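Local coordinates for protein putative aminooxidase (Propionibacterium acnes, PDB 2BA9) that isomerises polyunsaturated fatty acids, producing conjugated linoleic acid, with a bound FAD in a fold of the flavin-containing amine oxidoreductase family, at residues Phe168-Phe173 against Tyr369-Val374; Gln280-Ala285 against Leu329-Pro334; Leu307-Val312 against Arg345-Asp350. All coordinates share one frame; numbering follows the deposited sequence.

Contacts 1 and 2 lie close together beside the flavin, their centres about 10 Å apart, and both draw on the mixed sheet in which strands 277-288 and 359-373 are neighbours. Contact 1 is fully buried and mostly aromatic, bringing helix 166-170 against strand 359-373. Contact 2, only partly buried, is an antiparallel strand pairing, apolar where Tyr281 meets the flavin and polar where Gln280, Arg331 and Asn332 near the surface. Contact 3, peripheral at about 21 Å from the chain's centre yet buried, joins Leu307-Val312 to helix 341-355 through sulfur-aromatic and apolar packing, without a hydrogen bond between its segments. Contacts 2 and 3 touch through Leu329, which packs on Gly308 and His309.

Contact 1 (Phe168-Phe173 against Tyr369-Val374); sequences FGYGHF and YYFPHV. With FAD (flavin-adenine dinucleotide), chain D.
Tyr370 donates its hydroxyl to the carbonyl of Phe168, OH to O 2.7 Å, a hydrogen bond that joins the two segments. The donor lies almost straight out from the carbonyl, at a C=O...O angle of 173°. With CG anti to the backbone N (chi1 -158°), the Tyr370 ring extends from its strand to the end of helix 166-170, and its CD2 edge meets Gly169 O at 3.2 Å. Tyr170 completes the aromatic cluster. Its ring is near parallel to that of Tyr370 but slid away, the centroids 5.2 Å apart, so overlap is slight; the nearest approach is Tyr170 CZ to Tyr370 OH at 3.3 Å, with CD1 against CE2 at 3.7 Å. Against Phe371 the same ring turns its edge to the face in a T-shaped pair, the planes at 88°, with Tyr170 CD1 3.9 Å from Phe371 CG. Tyr170 O is buried against the Phe371 ring without a polar partner, whereas Tyr170 OH is hydrogen-bonded to Gly406 O. On the flavin side, the edge of Tyr370 presents CE1 to FAD C9 at 3.3 Å, and the edge of Phe168 brings CE2 to FAD O4 at 3.5 Å. Further out, His373 ND1 bonds back to Phe371 O, two residues earlier, while Phe405 packs against both Tyr170 and Phe371. The chemistry is that of a largely apolar, aromatic wall of the FAD pocket, in which the Tyr370 hydroxyl is spent on a main-chain carbonyl, a bond that would hold the far end of its ring in position beside the flavin.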
loop_
_atom_site.group_PDB
_atom_site.type_symbol
_atom_site.label_atom_id
_atom_site.label_comp_id
_atom_site.label_asym_id
_atom_site.label_seq_id
_atom_site.Cartn_x
_atom_site.Cartn_y
_atom_site.Cartn_z
ATOM N N PHE A 168 3.038 -3.267 -8.979
ATOM C CA PHE A 168 3.018 -2.343 -7.820
ATOM C C PHE A 168 3.250 -3.097 -6.509
ATOM O O PHE A 168 3.094 -2.535 -5.425
ATOM C CB PHE A 168 1.690 -1.566 -7.728
ATOM C CG PHE A 168 1.574 -0.403 -8.687
ATOM C CD1 PHE A 168 1.746 -0.583 -10.045
ATOM C CD2 PHE A 168 1.238 0.861 -8.221
ATOM C CE1 PHE A 168 1.625 0.480 -10.931
ATOM C CE2 PHE A 168 1.088 1.928 -9.093
ATOM C CZ PHE A 168 1.279 1.736 -10.463
ATOM N N GLY A 169 3.612 -4.371 -6.611
ATOM C CA GLY A 169 4.196 -5.092 -5.505
ATOM C C GLY A 169 3.202 -5.798 -4.626
ATOM O O GLY A 169 3.565 -6.349 -3.587
ATOM N N TYR A 170 1.960 -5.824 -5.076
ATOM C CA TYR A 170 0.872 -6.393 -4.301
ATOM C C TYR A 170 0.763 -7.908 -4.428
ATOM O O TYR A 170 -0.060 -8.526 -3.764
ATOM C CB TYR A 170 -0.443 -5.721 -4.697
ATOM C CG TYR A 170 -0.486 -4.244 -4.359
ATOM C CD1 TYR A 170 -0.381 -3.820 -3.027
ATOM C CD2 TYR A 170 -0.643 -3.275 -5.350
ATOM C CE1 TYR A 170 -0.423 -2.471 -2.687
ATOM C CE2 TYR A 170 -0.696 -1.901 -5.025
ATOM C CZ TYR A 170 -0.578 -1.510 -3.681
ATOM O OH TYR A 170 -0.624 -0.175 -3.315
ATOM N N GLY A 171 1.586 -8.520 -5.263
ATOM C CA GLY A 171 1.610 -9.973 -5.337
ATOM C C GLY A 171 0.802 -10.507 -6.489
ATOM O O GLY A 171 0.461 -9.771 -7.401
ATOM N N HIS A 172 0.490 -11.795 -6.428
ATOM C CA HIS A 172 0.063 -12.527 -7.603
ATOM C C HIS A 172 -1.358 -13.071 -7.476
ATOM O O HIS A 172 -1.758 -13.541 -6.422
ATOM C CB HIS A 172 1.078 -13.633 -7.917
ATOM C CG HIS A 172 2.432 -13.103 -8.282
ATOM N ND1 HIS A 172 3.296 -12.571 -7.354
ATOM C CD2 HIS A 172 3.053 -12.998 -9.478
ATOM C CE1 HIS A 172 4.402 -12.176 -7.961
ATOM N NE2 HIS A 172 4.280 -12.422 -9.253
ATOM N N PHE A 173 -2.095 -12.991 -8.584
ATOM C CA PHE A 173 -3.510 -13.348 -8.642
ATOM C C PHE A 173 -3.800 -14.839 -8.419
ATOM O O PHE A 173 -4.945 -15.217 -8.131
ATOM C CB PHE A 173 -4.101 -12.923 -9.995
ATOM C CG PHE A 173 -4.215 -11.422 -10.197
ATOM C CD1 PHE A 173 -4.309 -10.907 -11.490
ATOM C CD2 PHE A 173 -4.258 -10.519 -9.122
ATOM C CE1 PHE A 173 -4.425 -9.531 -11.714
ATOM C CE2 PHE A 173 -4.384 -9.135 -9.352
ATOM C CZ PHE A 173 -4.462 -8.646 -10.639
ATOM N N TYR A 369 8.475 -3.496 3.927
ATOM C CA TYR A 369 7.411 -4.314 4.500
ATOM C C TYR A 369 6.149 -3.824 3.815
ATOM O O TYR A 369 5.701 -2.676 4.015
ATOM C CB TYR A 369 7.314 -4.132 6.004
ATOM C CG TYR A 369 6.156 -4.844 6.651
ATOM C CD1 TYR A 369 6.291 -6.135 7.156
ATOM C CD2 TYR A 369 4.916 -4.217 6.785
ATOM C CE1 TYR A 369 5.215 -6.780 7.786
ATOM C CE2 TYR A 369 3.845 -4.855 7.398
ATOM C CZ TYR A 369 4.000 -6.130 7.884
ATOM O OH TYR A 369 2.933 -6.743 8.486
ATOM N N TYR A 370 5.593 -4.697 2.989
ATOM C CA TYR A 370 4.621 -4.290 2.007
ATOM C C TYR A 370 3.413 -5.199 2.058
ATOM O O TYR A 370 3.524 -6.397 2.344
ATOM C CB TYR A 370 5.252 -4.345 0.615
ATOM C CG TYR A 370 4.557 -3.470 -0.407
ATOM C CD1 TYR A 370 4.622 -2.089 -0.317
ATOM C CD2 TYR A 370 3.847 -4.026 -1.461
ATOM C CE1 TYR A 370 3.986 -1.278 -1.243
ATOM C CE2 TYR A 370 3.206 -3.217 -2.402
ATOM C CZ TYR A 370 3.288 -1.839 -2.281
ATOM O OH TYR A 370 2.677 -1.031 -3.186
ATOM N N PHE A 371 2.269 -4.596 1.773
ATOM C CA PHE A 371 0.993 -5.278 1.633
ATOM C C PHE A 371 0.743 -6.399 2.631
ATOM O O PHE A 371 0.673 -7.561 2.240
ATOM C CB PHE A 371 0.827 -5.796 0.189
ATOM C CG PHE A 371 -0.535 -6.407 -0.089
ATOM C CD1 PHE A 371 -1.702 -5.846 0.442
ATOM C CD2 PHE A 371 -0.647 -7.540 -0.871
ATOM C CE1 PHE A 371 -2.958 -6.387 0.172
ATOM C CE2 PHE A 371 -1.904 -8.113 -1.128
ATOM C CZ PHE A 371 -3.063 -7.524 -0.607
ATOM N N PRO A 372 0.588 -6.055 3.926
ATOM C CA PRO A 372 0.158 -7.108 4.834
ATOM C C PRO A 372 -1.237 -7.568 4.455
ATOM O O PRO A 372 -2.112 -6.750 4.157
ATOM C CB PRO A 372 0.138 -6.422 6.208
ATOM C CG PRO A 372 -0.024 -4.945 5.886
ATOM C CD PRO A 372 0.766 -4.764 4.618
ATOM N N HIS A 373 -1.438 -8.872 4.463
ATOM C CA HIS A 373 -2.728 -9.449 4.146
ATOM C C HIS A 373 -2.794 -10.876 4.696
ATOM O O HIS A 373 -1.823 -11.369 5.282
ATOM C CB HIS A 373 -2.965 -9.419 2.636
ATOM C CG HIS A 373 -1.999 -10.235 1.844
ATOM N ND1 HIS A 373 -0.708 -9.817 1.579
ATOM C CD2 HIS A 373 -2.146 -11.420 1.212
ATOM C CE1 HIS A 373 -0.099 -10.721 0.835
ATOM N NE2 HIS A 373 -0.947 -11.706 0.598
ATOM N N VAL A 374 -3.937 -11.526 4.501
ATOM C CA VAL A 374 -4.090 -12.942 4.874
ATOM C C VAL A 374 -4.464 -13.778 3.643
ATOM O O VAL A 374 -4.833 -13.239 2.588
ATOM C CB VAL A 374 -5.075 -13.162 6.051
ATOM C CG1 VAL A 374 -4.540 -12.486 7.328
ATOM C CG2 VAL A 374 -6.496 -12.669 5.708
HETATM P PA FAD D . 3.378 2.853 6.451
HETATM O O1A FAD D . 3.337 3.774 5.267
HETATM O O2A FAD D . 4.280 1.641 6.341
HETATM O O5B FAD D . 3.891 3.682 7.722
HETATM C C5B FAD D . 3.946 3.007 8.957
HETATM C C4B FAD D . 4.669 3.857 9.981
HETATM O O4B FAD D . 4.677 3.174 11.218
HETATM C C3B FAD D . 6.115 4.142 9.570
HETATM O O3B FAD D . 6.361 5.530 9.608
HETATM C C2B FAD D . 6.930 3.359 10.571
HETATM O O2B FAD D . 8.230 3.909 10.787
HETATM C C1B FAD D . 5.967 3.297 11.770
HETATM N N9A FAD D . 6.317 2.169 12.651
HETATM C C8A FAD D . 6.466 0.843 12.300
HETATM N N7A FAD D . 6.818 0.133 13.409
HETATM C C5A FAD D . 6.893 0.993 14.462
HETATM C C6A FAD D . 7.223 0.827 15.823
HETATM N N6A FAD D . 7.165 -0.427 16.376
HETATM N N1A FAD D . 7.177 1.936 16.662
HETATM C C2A FAD D . 6.877 3.199 16.172
HETATM N N3A FAD D . 6.559 3.349 14.829
HETATM C C4A FAD D . 6.586 2.278 13.987
HETATM N N1 FAD D . 0.038 3.718 -2.310
HETATM C C2 FAD D . -0.890 4.294 -3.154
HETATM O O2 FAD D . -1.948 4.727 -2.699
HETATM N N3 FAD D . -0.637 4.356 -4.511
HETATM C C4 FAD D . 0.550 3.872 -5.019
HETATM O O4 FAD D . 0.753 3.961 -6.241
HETATM C C4X FAD D . 1.498 3.301 -4.164
HETATM N N5 FAD D . 2.690 2.784 -4.640
HETATM C C5X FAD D . 3.696 2.368 -3.789
HETATM C C6 FAD D . 4.938 1.988 -4.291
HETATM C C7 FAD D . 5.954 1.608 -3.417
HETATM C C7M FAD D . 7.286 1.220 -3.993
HETATM C C8 FAD D . 5.721 1.598 -2.044
HETATM C C8M FAD D . 6.779 1.194 -1.063
HETATM C C9 FAD D . 4.475 1.974 -1.553
HETATM C C9A FAD D . 3.445 2.354 -2.415
HETATM N N10 FAD D . 2.170 2.718 -1.942
HETATM C C10 FAD D . 1.233 3.249 -2.798
HETATM C "C1'" FAD D . 1.678 2.238 -0.618
HETATM C "C2'" FAD D . 1.646 3.354 0.418
HETATM O "O2'" FAD D . 2.862 4.093 0.445
HETATM C "C3'" FAD D . 1.361 2.715 1.768
HETATM O "O3'" FAD D . 0.214 1.868 1.657
HETATM C "C4'" FAD D . 1.158 3.774 2.840
HETATM O "O4'" FAD D . 2.378 4.437 3.148
HETATM C "C5'" FAD D . 0.555 3.106 4.068
HETATM O "O5'" FAD D . 0.635 3.965 5.170
HETATM P P FAD D . 0.606 3.358 6.673
HETATM O O1P FAD D . 0.767 4.468 7.694
HETATM O O2P FAD D . -0.672 2.611 6.839
HETATM O O3P FAD D . 1.879 2.388 6.793
#

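Contact 2 (Gln280-Ala285 against Leu329-Pro334); sequences QYMVDA and LLRNHP. With FAD (flavin-adenine dinucleotide), chain D.
Asn332 OD1 takes the backbone N-H of Gln280 in the shortest polar bond here, N to OD1 2.7 Å and nearly straight at 167°, although the donor stands well above the amide's carbonyl plane. Asn332 reaches it with CG tucked between its backbone N and carbonyl carbon (chi1 71°). Next to it Arg331 N bonds to Gln280 O, and the pairing runs on as an antiparallel strand pair: Met282 and Leu329 form the hydrogen-bonded pair, N to O 3.0 Å from Met282 to Leu329 and 3.2 Å in return, and Tyr281 and Leu330 the non-hydrogen-bonded one. Met282 and Leu329 lie side by side on one face of the sheet, CB to CD1 3.7 Å. On the other face Tyr281 CD1 meets Leu330 CD2 at 4.0 Å, and Tyr281 CE2 approaches the FAD methyl C7M at 3.5 Å. Gln280 OE1 sits over one face of the Arg331 guanidinium without a hydrogen bond; Gln280 NE2 turns to Asp338 and Arg331 NE to Lys339 O. Strand 359-373 borders 277-288 on its far side from 325-330, helix 341-355 covers Met282 and Leu329, and Tyr281 OH reaches Ala167 O in helix 166-170.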
loop_
_atom_site.group_PDB
_atom_site.type_symbol
_atom_site.label_atom_id
_atom_site.label_comp_id
_atom_site.label_asym_id
_atom_site.label_seq_id
_atom_site.Cartn_x
_atom_site.Cartn_y
_atom_site.Cartn_z
ATOM N N GLN A 280 7.693 -8.782 0.181
ATOM C CA GLN A 280 9.029 -8.200 0.145
ATOM C C GLN A 280 9.256 -7.468 -1.198
ATOM O O GLN A 280 9.732 -8.070 -2.179
ATOM C CB GLN A 280 10.062 -9.309 0.355
ATOM C CG GLN A 280 9.976 -10.009 1.715
ATOM C CD GLN A 280 11.020 -11.099 1.867
ATOM O OE1 GLN A 280 12.210 -10.885 1.605
ATOM N NE2 GLN A 280 10.587 -12.276 2.292
ATOM N N TYR A 281 8.942 -6.168 -1.210
ATOM C CA TYR A 281 8.942 -5.327 -2.422
ATOM C C TYR A 281 10.157 -4.402 -2.446
ATOM O O TYR A 281 10.303 -3.531 -1.570
ATOM C CB TYR A 281 7.653 -4.493 -2.431
ATOM C CG TYR A 281 7.267 -3.774 -3.713
ATOM C CD1 TYR A 281 7.572 -4.303 -4.971
ATOM C CD2 TYR A 281 6.512 -2.598 -3.658
ATOM C CE1 TYR A 281 7.168 -3.650 -6.149
ATOM C CE2 TYR A 281 6.108 -1.942 -4.809
ATOM C CZ TYR A 281 6.439 -2.470 -6.063
ATOM O OH TYR A 281 6.014 -1.837 -7.219
ATOM N N MET A 282 11.032 -4.597 -3.440
ATOM C CA MET A 282 12.333 -3.928 -3.472
ATOM C C MET A 282 12.409 -2.872 -4.555
ATOM O O MET A 282 12.136 -3.122 -5.728
ATOM C CB MET A 282 13.466 -4.935 -3.660
ATOM C CG MET A 282 14.850 -4.314 -3.589
ATOM S SD MET A 282 16.163 -5.506 -3.260
ATOM C CE MET A 282 16.843 -5.739 -4.895
ATOM N N VAL A 283 12.804 -1.683 -4.134
ATOM C CA VAL A 283 12.971 -0.546 -5.020
ATOM C C VAL A 283 14.451 -0.220 -5.052
ATOM O O VAL A 283 15.116 -0.227 -4.021
ATOM C CB VAL A 283 12.191 0.676 -4.519
ATOM C CG1 VAL A 283 12.323 1.857 -5.492
ATOM C CG2 VAL A 283 10.728 0.301 -4.285
ATOM N N ASP A 284 14.957 0.040 -6.253
ATOM C CA ASP A 284 16.312 0.509 -6.439
ATOM C C ASP A 284 16.240 1.806 -7.210
ATOM O O ASP A 284 15.606 1.861 -8.266
ATOM C CB ASP A 284 17.134 -0.505 -7.231
ATOM C CG ASP A 284 17.490 -1.718 -6.431
ATOM O OD1 ASP A 284 18.661 -1.808 -6.020
ATOM O OD2 ASP A 284 16.620 -2.593 -6.237
ATOM N N ALA A 285 16.884 2.840 -6.674
ATOM C CA ALA A 285 16.981 4.144 -7.334
ATOM C C ALA A 285 18.262 4.157 -8.145
ATOM O O ALA A 285 19.341 4.009 -7.582
ATOM C CB ALA A 285 16.956 5.304 -6.306
ATOM N N LEU A 329 10.824 -4.799 -8.117
ATOM C CA LEU A 329 10.747 -6.266 -8.210
ATOM C C LEU A 329 10.210 -6.831 -6.908
ATOM O O LEU A 329 10.244 -6.166 -5.850
ATOM C CB LEU A 329 12.124 -6.889 -8.505
ATOM C CG LEU A 329 13.273 -6.621 -7.502
ATOM C CD1 LEU A 329 13.240 -7.522 -6.291
ATOM C CD2 LEU A 329 14.650 -6.705 -8.168
ATOM N N LEU A 330 9.732 -8.066 -6.974
ATOM C CA LEU A 330 9.213 -8.749 -5.793
ATOM C C LEU A 330 10.087 -9.951 -5.432
ATOM O O LEU A 330 10.541 -10.691 -6.312
ATOM C CB LEU A 330 7.776 -9.214 -6.016
ATOM C CG LEU A 330 6.671 -8.268 -5.572
ATOM C CD1 LEU A 330 5.357 -8.819 -6.093
ATOM C CD2 LEU A 330 6.667 -8.105 -4.055
ATOM N N ARG A 331 10.275 -10.145 -4.133
ATOM C CA ARG A 331 11.184 -11.162 -3.616
ATOM C C ARG A 331 10.500 -12.414 -3.076
ATOM O O ARG A 331 11.180 -13.379 -2.751
ATOM C CB ARG A 331 12.088 -10.564 -2.528
ATOM C CG ARG A 331 13.060 -9.532 -3.091
ATOM C CD ARG A 331 13.976 -8.908 -2.057
ATOM N NE ARG A 331 14.427 -9.859 -1.051
ATOM C CZ ARG A 331 15.168 -9.545 0.003
ATOM N NH1 ARG A 331 15.598 -8.302 0.179
ATOM N NH2 ARG A 331 15.506 -10.493 0.874
ATOM N N ASN A 332 9.177 -12.420 -3.006
ATOM C CA ASN A 332 8.461 -13.540 -2.391
ATOM C C ASN A 332 7.196 -13.944 -3.150
ATOM O O ASN A 332 6.602 -13.147 -3.871
ATOM C CB ASN A 332 8.091 -13.181 -0.957
ATOM C CG ASN A 332 6.993 -12.136 -0.902
ATOM O OD1 ASN A 332 7.206 -10.974 -1.275
ATOM N ND2 ASN A 332 5.798 -12.554 -0.507
ATOM N N HIS A 333 6.800 -15.201 -2.951
ATOM C CA HIS A 333 5.549 -15.752 -3.461
ATOM C C HIS A 333 5.309 -17.050 -2.656
ATOM O O HIS A 333 6.273 -17.741 -2.289
ATOM C CB HIS A 333 5.697 -16.028 -4.966
ATOM C CG HIS A 333 4.463 -16.545 -5.639
ATOM N ND1 HIS A 333 4.076 -17.865 -5.571
ATOM C CD2 HIS A 333 3.562 -15.933 -6.443
ATOM C CE1 HIS A 333 2.979 -18.040 -6.280
ATOM N NE2 HIS A 333 2.643 -16.883 -6.822
ATOM N N PRO A 334 4.041 -17.380 -2.360
ATOM C CA PRO A 334 3.780 -18.616 -1.587
ATOM C C PRO A 334 4.363 -19.919 -2.162
ATOM O O PRO A 334 4.678 -20.826 -1.408
ATOM C CB PRO A 334 2.247 -18.699 -1.561
ATOM C CG PRO A 334 1.791 -17.303 -1.769
ATOM C CD PRO A 334 2.791 -16.669 -2.686
HETATM P PA FAD D . 3.378 2.853 6.451
HETATM O O1A FAD D . 3.337 3.774 5.267
HETATM O O2A FAD D . 4.280 1.641 6.341
HETATM O O5B FAD D . 3.891 3.682 7.722
HETATM C C5B FAD D . 3.946 3.007 8.957
HETATM C C4B FAD D . 4.669 3.857 9.981
HETATM O O4B FAD D . 4.677 3.174 11.218
HETATM C C3B FAD D . 6.115 4.142 9.570
HETATM O O3B FAD D . 6.361 5.530 9.608
HETATM C C2B FAD D . 6.930 3.359 10.571
HETATM O O2B FAD D . 8.230 3.909 10.787
HETATM C C1B FAD D . 5.967 3.297 11.770
HETATM N N9A FAD D . 6.317 2.169 12.651
HETATM C C8A FAD D . 6.466 0.843 12.300
HETATM N N7A FAD D . 6.818 0.133 13.409
HETATM C C5A FAD D . 6.893 0.993 14.462
HETATM C C6A FAD D . 7.223 0.827 15.823
HETATM N N6A FAD D . 7.165 -0.427 16.376
HETATM N N1A FAD D . 7.177 1.936 16.662
HETATM C C2A FAD D . 6.877 3.199 16.172
HETATM N N3A FAD D . 6.559 3.349 14.829
HETATM C C4A FAD D . 6.586 2.278 13.987
HETATM N N1 FAD D . 0.038 3.718 -2.310
HETATM C C2 FAD D . -0.890 4.294 -3.154
HETATM O O2 FAD D . -1.948 4.727 -2.699
HETATM N N3 FAD D . -0.637 4.356 -4.511
HETATM C C4 FAD D . 0.550 3.872 -5.019
HETATM O O4 FAD D . 0.753 3.961 -6.241
HETATM C C4X FAD D . 1.498 3.301 -4.164
HETATM N N5 FAD D . 2.690 2.784 -4.640
HETATM C C5X FAD D . 3.696 2.368 -3.789
HETATM C C6 FAD D . 4.938 1.988 -4.291
HETATM C C7 FAD D . 5.954 1.608 -3.417
HETATM C C7M FAD D . 7.286 1.220 -3.993
HETATM C C8 FAD D . 5.721 1.598 -2.044
HETATM C C8M FAD D . 6.779 1.194 -1.063
HETATM C C9 FAD D . 4.475 1.974 -1.553
HETATM C C9A FAD D . 3.445 2.354 -2.415
HETATM N N10 FAD D . 2.170 2.718 -1.942
HETATM C C10 FAD D . 1.233 3.249 -2.798
HETATM C "C1'" FAD D . 1.678 2.238 -0.618
HETATM C "C2'" FAD D . 1.646 3.354 0.418
HETATM O "O2'" FAD D . 2.862 4.093 0.445
HETATM C "C3'" FAD D . 1.361 2.715 1.768
HETATM O "O3'" FAD D . 0.214 1.868 1.657
HETATM C "C4'" FAD D . 1.158 3.774 2.840
HETATM O "O4'" FAD D . 2.378 4.437 3.148
HETATM C "C5'" FAD D . 0.555 3.106 4.068
HETATM O "O5'" FAD D . 0.635 3.965 5.170
HETATM P P FAD D . 0.606 3.358 6.673
HETATM O O1P FAD D . 0.767 4.468 7.694
HETATM O O2P FAD D . -0.672 2.611 6.839
HETATM O O3P FAD D . 1.879 2.388 6.793
#

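Contact 3 (Leu307-Val312 against Arg345-Asp350); sequences LGHVMV and RQMVLD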
loop_
_atom_site.group_PDB
_atom_site.type_symbol
_atom_site.label_atom_id
_atom_site.label_comp_id
_atom_site.label_asym_id
_atom_site.label_seq_id
_atom_site.Cartn_x
_atom_site.Cartn_y
_atom_site.Cartn_z
ATOM N N LEU A 307 9.560 -14.319 -10.662
ATOM C CA LEU A 307 9.810 -13.646 -9.384
ATOM C C LEU A 307 11.264 -13.188 -9.231
ATOM O O LEU A 307 12.179 -13.946 -9.485
ATOM C CB LEU A 307 9.472 -14.585 -8.230
ATOM C CG LEU A 307 9.380 -13.971 -6.842
ATOM C CD1 LEU A 307 8.208 -13.028 -6.771
ATOM C CD2 LEU A 307 9.243 -15.082 -5.767
ATOM N N GLY A 308 11.458 -11.942 -8.808
ATOM C CA GLY A 308 12.798 -11.384 -8.617
ATOM C C GLY A 308 13.184 -10.487 -9.767
ATOM O O GLY A 308 14.107 -9.676 -9.653
ATOM N N HIS A 309 12.481 -10.615 -10.892
ATOM C CA HIS A 309 12.788 -9.772 -12.050
ATOM C C HIS A 309 12.119 -8.421 -11.928
ATOM O O HIS A 309 11.140 -8.276 -11.219
ATOM C CB HIS A 309 12.422 -10.479 -13.359
ATOM C CG HIS A 309 13.444 -11.485 -13.783
ATOM N ND1 HIS A 309 14.631 -11.121 -14.380
ATOM C CD2 HIS A 309 13.486 -12.833 -13.653
ATOM C CE1 HIS A 309 15.351 -12.206 -14.626
ATOM N NE2 HIS A 309 14.688 -13.257 -14.176
ATOM N N VAL A 310 12.666 -7.427 -12.611
ATOM C CA VAL A 310 12.046 -6.100 -12.673
ATOM C C VAL A 310 10.724 -6.168 -13.439
ATOM O O VAL A 310 10.688 -6.598 -14.589
ATOM C CB VAL A 310 12.956 -5.078 -13.372
ATOM C CG1 VAL A 310 12.218 -3.745 -13.570
ATOM C CG2 VAL A 310 14.252 -4.870 -12.591
ATOM N N MET A 311 9.656 -5.705 -12.794
ATOM C CA MET A 311 8.316 -5.724 -13.368
ATOM C C MET A 311 7.905 -4.383 -13.980
ATOM O O MET A 311 7.003 -4.323 -14.798
ATOM C CB MET A 311 7.308 -6.111 -12.297
ATOM C CG MET A 311 7.657 -7.402 -11.585
ATOM S SD MET A 311 6.376 -7.834 -10.404
ATOM C CE MET A 311 6.747 -6.695 -9.075
ATOM N N VAL A 312 8.576 -3.319 -13.560
ATOM C CA VAL A 312 8.261 -1.974 -13.999
ATOM C C VAL A 312 9.389 -1.060 -13.560
ATOM O O VAL A 312 10.096 -1.345 -12.587
ATOM C CB VAL A 312 6.912 -1.467 -13.421
ATOM C CG1 VAL A 312 6.926 -1.520 -11.903
ATOM C CG2 VAL A 312 6.599 -0.041 -13.911
ATOM N N ARG A 345 19.230 -7.789 -6.834
ATOM C CA ARG A 345 19.999 -6.630 -7.276
ATOM C C ARG A 345 20.728 -6.935 -8.593
ATOM O O ARG A 345 20.775 -6.084 -9.482
ATOM C CB ARG A 345 20.989 -6.132 -6.216
ATOM C CG ARG A 345 21.712 -4.828 -6.635
ATOM C CD ARG A 345 22.726 -4.337 -5.600
ATOM N NE ARG A 345 22.091 -3.893 -4.366
ATOM C CZ ARG A 345 22.733 -3.601 -3.234
ATOM N NH1 ARG A 345 24.051 -3.688 -3.151
ATOM N NH2 ARG A 345 22.051 -3.215 -2.164
ATOM N N GLN A 346 21.284 -8.138 -8.733
ATOM C CA GLN A 346 21.935 -8.497 -9.998
ATOM C C GLN A 346 20.928 -8.518 -11.158
ATOM O O GLN A 346 21.253 -8.117 -12.276
ATOM C CB GLN A 346 22.686 -9.832 -9.896
ATOM C CG GLN A 346 23.569 -10.164 -11.120
ATOM C CD GLN A 346 24.646 -9.123 -11.395
ATOM O OE1 GLN A 346 25.309 -8.639 -10.472
ATOM N NE2 GLN A 346 24.848 -8.793 -12.672
ATOM N N MET A 347 19.700 -8.963 -10.887
ATOM C CA MET A 347 18.643 -8.925 -11.899
ATOM C C MET A 347 18.264 -7.507 -12.292
ATOM O O MET A 347 17.891 -7.269 -13.434
ATOM C CB MET A 347 17.415 -9.708 -11.451
ATOM C CG MET A 347 17.581 -11.203 -11.644
ATOM S SD MET A 347 16.123 -12.170 -11.245
ATOM C CE MET A 347 16.415 -12.407 -9.486
ATOM N N VAL A 348 18.346 -6.566 -11.359
ATOM C CA VAL A 348 18.163 -5.156 -11.682
ATOM C C VAL A 348 19.206 -4.760 -12.745
ATOM O O VAL A 348 18.889 -4.161 -13.778
ATOM C CB VAL A 348 18.310 -4.248 -10.430
ATOM C CG1 VAL A 348 18.232 -2.776 -10.807
ATOM C CG2 VAL A 348 17.241 -4.561 -9.396
ATOM N N LEU A 349 20.461 -5.095 -12.499
ATOM C CA LEU A 349 21.496 -4.766 -13.476
ATOM C C LEU A 349 21.200 -5.475 -14.801
ATOM O O LEU A 349 21.147 -4.836 -15.845
ATOM C CB LEU A 349 22.881 -5.151 -12.961
ATOM C CG LEU A 349 23.248 -4.592 -11.583
ATOM C CD1 LEU A 349 24.735 -4.821 -11.303
ATOM C CD2 LEU A 349 22.869 -3.121 -11.491
ATOM N N ASP A 350 20.964 -6.782 -14.738
ATOM C CA ASP A 350 20.830 -7.595 -15.948
ATOM C C ASP A 350 19.552 -7.274 -16.722
ATOM O O ASP A 350 19.580 -7.205 -17.959
ATOM C CB ASP A 350 20.871 -9.102 -15.626
ATOM C CG ASP A 350 22.173 -9.542 -14.975
ATOM O OD1 ASP A 350 23.189 -8.837 -15.068
ATOM O OD2 ASP A 350 22.179 -10.629 -14.384
#
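Met347 lays its sulfur over the centre of the His309 imidazole in a sulfur-aromatic contact. SD stands 3.4 Å from the ring centroid and only 8° off the normal, so all five ring atoms are at similar distances from it. The two side chains cross at about a right angle. A CH-pi contact supplements this: Met347 CG lies 4.2 Å from the same centroid, at 28° from the normal. The methionine chain is extended as far as SD and then bends (chi3 -87°), which carries the terminal methyl off the ring to the Gly308 backbone, CE to O 3.6 Å. Gly308 has no side chain to obstruct that methyl, and its buried carbonyl O finds no polar partner. Purely apolar packing follows at Val310, whose CG2 meets Val348 CA at 4.0 Å and the Val348 CG2 methyl at 4.4 Å. Polar bonds run beside this interface. His309 ND1 and the backbone N of Val310 both bond to Asp351 OD2, one residue past the segment on helix 341-355, while within the helix Gln346 NE2 reaches Asp350 OD1. Val348 also rests on Leu329 of strand 325-330, which ties the helix to the sheet. Chemically, the segments meet without a hydrogen bond, through sulfur-pi, CH-pi and apolar packing, while a single carboxylate oxygen, gripped by a side chain and a backbone amide, would fix the rotation of the imidazole that receives the sulfur.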